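Local coordinates for acyl-CoA dehydrogenase (Slackia heliotrinireducens, PDB 4RM7), which belongs to the acyl-CoA dehydrogenase family, whose members join a central beta domain to helical domains before and after it in the chain, at residues L122-A127 / F187-R192. Sequence-based numbering, arbitrary orientation.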
loop_
_atom_site.group_PDB
_atom_site.type_symbol
_atom_site.label_atom_id
_atom_site.label_comp_id
_atom_site.label_asym_id
_atom_site.label_seq_id
_atom_site.Cartn_x
_atom_site.Cartn_y
_atom_site.Cartn_z
ATOM N N LEU A 122 -21.810 12.007 33.631
ATOM C CA LEU A 122 -21.193 11.221 34.680
ATOM C C LEU A 122 -20.317 12.138 35.498
ATOM O O LEU A 122 -19.660 13.011 34.964
ATOM C CB LEU A 122 -20.350 10.104 34.087
ATOM C CG LEU A 122 -21.094 8.848 33.660
ATOM C CD1 LEU A 122 -20.124 7.843 33.081
ATOM C CD2 LEU A 122 -21.838 8.240 34.829
ATOM N N SER A 123 -20.318 11.947 36.801
ATOM C CA SER A 123 -19.607 12.836 37.694
ATOM C C SER A 123 -18.177 12.393 37.940
ATOM O O SER A 123 -17.498 12.956 38.773
ATOM C CB SER A 123 -20.355 12.984 39.014
ATOM O OG SER A 123 -20.295 11.796 39.769
ATOM N N TYR A 124 -17.728 11.365 37.241
ATOM C CA TYR A 124 -16.376 10.873 37.432
ATOM C C TYR A 124 -15.626 10.673 36.128
ATOM O O TYR A 124 -16.222 10.580 35.077
ATOM C CB TYR A 124 -16.380 9.584 38.246
ATOM C CG TYR A 124 -17.090 8.436 37.594
ATOM C CD1 TYR A 124 -16.420 7.577 36.753
ATOM C CD2 TYR A 124 -18.428 8.206 37.828
ATOM C CE1 TYR A 124 -17.065 6.519 36.157
ATOM C CE2 TYR A 124 -19.081 7.150 37.236
ATOM C CZ TYR A 124 -18.393 6.313 36.402
ATOM O OH TYR A 124 -19.041 5.262 35.808
ATOM N N ALA A 125 -14.306 10.652 36.212
ATOM C CA ALA A 125 -13.465 10.396 35.059
ATOM C C ALA A 125 -12.516 9.244 35.318
ATOM O O ALA A 125 -11.930 9.157 36.374
ATOM C CB ALA A 125 -12.695 11.637 34.678
ATOM N N LEU A 126 -12.379 8.364 34.340
ATOM C CA LEU A 126 -11.599 7.146 34.452
ATOM C C LEU A 126 -10.112 7.424 34.278
ATOM O O LEU A 126 -9.712 7.994 33.275
ATOM C CB LEU A 126 -12.092 6.170 33.388
ATOM C CG LEU A 126 -11.609 4.728 33.318
ATOM C CD1 LEU A 126 -11.896 3.981 34.619
ATOM C CD2 LEU A 126 -12.298 4.050 32.147
ATOM N N ALA A 127 -9.285 7.039 35.242
ATOM C CA ALA A 127 -7.849 7.285 35.107
ATOM C C ALA A 127 -7.032 6.013 35.243
ATOM O O ALA A 127 -6.773 5.560 36.354
ATOM C CB ALA A 127 -7.395 8.309 36.136
ATOM N N PHE A 187 -9.181 -0.362 42.565
ATOM C CA PHE A 187 -9.777 0.854 42.025
ATOM C C PHE A 187 -10.164 1.781 43.169
ATOM O O PHE A 187 -10.639 1.327 44.209
ATOM C CB PHE A 187 -11.003 0.542 41.167
ATOM C CG PHE A 187 -10.726 0.497 39.681
ATOM C CD1 PHE A 187 -10.433 1.661 38.977
ATOM C CD2 PHE A 187 -10.790 -0.705 38.981
ATOM C CE1 PHE A 187 -10.186 1.627 37.610
ATOM C CE2 PHE A 187 -10.547 -0.748 37.611
ATOM C CZ PHE A 187 -10.248 0.421 36.927
ATOM N N TRP A 188 -9.970 3.081 42.963
ATOM C CA TRP A 188 -10.273 4.085 43.973
ATOM C C TRP A 188 -11.046 5.257 43.380
ATOM O O TRP A 188 -10.598 5.871 42.414
ATOM C CB TRP A 188 -8.986 4.605 44.598
ATOM C CG TRP A 188 -8.137 3.567 45.234
ATOM C CD1 TRP A 188 -7.303 2.684 44.609
ATOM C CD2 TRP A 188 -8.005 3.322 46.640
ATOM N NE1 TRP A 188 -6.669 1.893 45.545
ATOM C CE2 TRP A 188 -7.083 2.268 46.795
ATOM C CE3 TRP A 188 -8.582 3.888 47.781
ATOM C CZ2 TRP A 188 -6.732 1.771 48.044
ATOM C CZ3 TRP A 188 -8.228 3.397 49.018
ATOM C CH2 TRP A 188 -7.314 2.348 49.141
HETATM N N MSE A 189 -12.192 5.587 43.966
HETATM C CA MSE A 189 -12.955 6.754 43.525
HETATM C C MSE A 189 -12.511 7.998 44.302
HETATM O O MSE A 189 -13.010 8.276 45.396
HETATM C CB MSE A 189 -14.458 6.510 43.699
HETATM C CG MSE A 189 -15.348 7.623 43.166
HETATM SE SE MSE A 189 -15.200 7.862 41.237
HETATM C CE MSE A 189 -16.081 6.245 40.621
ATOM N N VAL A 190 -11.570 8.745 43.735
ATOM C CA VAL A 190 -10.943 9.846 44.455
ATOM C C VAL A 190 -11.550 11.192 44.110
ATOM O O VAL A 190 -11.577 11.580 42.946
ATOM C CB VAL A 190 -9.436 9.893 44.161
ATOM C CG1 VAL A 190 -8.757 11.009 44.947
ATOM C CG2 VAL A 190 -8.801 8.546 44.463
ATOM N N PRO A 191 -12.048 11.912 45.125
ATOM C CA PRO A 191 -12.546 13.285 44.951
ATOM C C PRO A 191 -11.458 14.186 44.387
ATOM O O PRO A 191 -10.323 14.120 44.858
ATOM C CB PRO A 191 -12.919 13.719 46.374
ATOM C CG PRO A 191 -13.094 12.448 47.136
ATOM C CD PRO A 191 -12.150 11.455 46.521
ATOM N N ARG A 192 -11.798 15.017 43.409
ATOM C CA ARG A 192 -10.823 15.877 42.745
ATOM C C ARG A 192 -10.314 16.947 43.716
ATOM O O ARG A 192 -9.295 17.599 43.472
ATOM C CB ARG A 192 -11.453 16.509 41.493
ATOM C CG ARG A 192 -10.577 17.488 40.724
ATOM C CD ARG A 192 -9.577 16.801 39.783
ATOM N NE ARG A 192 -9.068 17.725 38.762
ATOM C CZ ARG A 192 -8.200 18.709 39.005
ATOM N NH1 ARG A 192 -7.804 19.500 38.021
ATOM N NH2 ARG A 192 -7.729 18.917 40.232
#
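Met-189, a selenomethionine in the model, lays its methyl CE over one face of the Tyr-124 ring, 4.1 Å from CE to the ring centroid and 21° off the normal. This is a CH-pi contact, displaced from the ring centre toward the CG end. The heavier SE follows obliquely, 5.0 Å from the same Tyr-124 centroid, which makes the pair a Met-aromatic contact; SE also packs on the Tyr-124 CB at 3.6 Å. Two bends, at chi2 and chi3 (64° and 70°), fold the chain of Met-189 so that thioether and methyl both meet the tyrosine, and the two side chains cross nearly at a right angle. An unbranched, flexible residue suits this place because it can reach across strands whose nearest CA atoms, those of Tyr-124 and Met-189, are 8.1 Å apart.

The gap has a simple origin: strand 168-175 runs between the two, parallel to 124-127 and antiparallel to 184-191, and its Leu-170 touches Met-189. Helices 90-103 and 106-119 lie over the same side chains, with Leu-100 and Phe-112 each touching both Met-189 and Tyr-124. Tyrosine fits here as a ring with a polar end, since its OH is hydrogen-bonded to the backbone O of Gln-96.

Farther along, Leu-126 brings its branch CD1 obliquely to CE1 of Phe-187, 4.2 Å away; a branched aliphatic end and a broad apolar ring can meet over the gap without polar partners. The phenylalanine ring also meets Phe-103, so this aromatic joins the sheet to helix 90-103.

No hydrogen bond links the two segments; the contact probably rests on dispersion between methyl, thioether-type atom (selenium in the model) and aromatic ring, making this an apolar seam where the beta domain packs against the N-terminal helices.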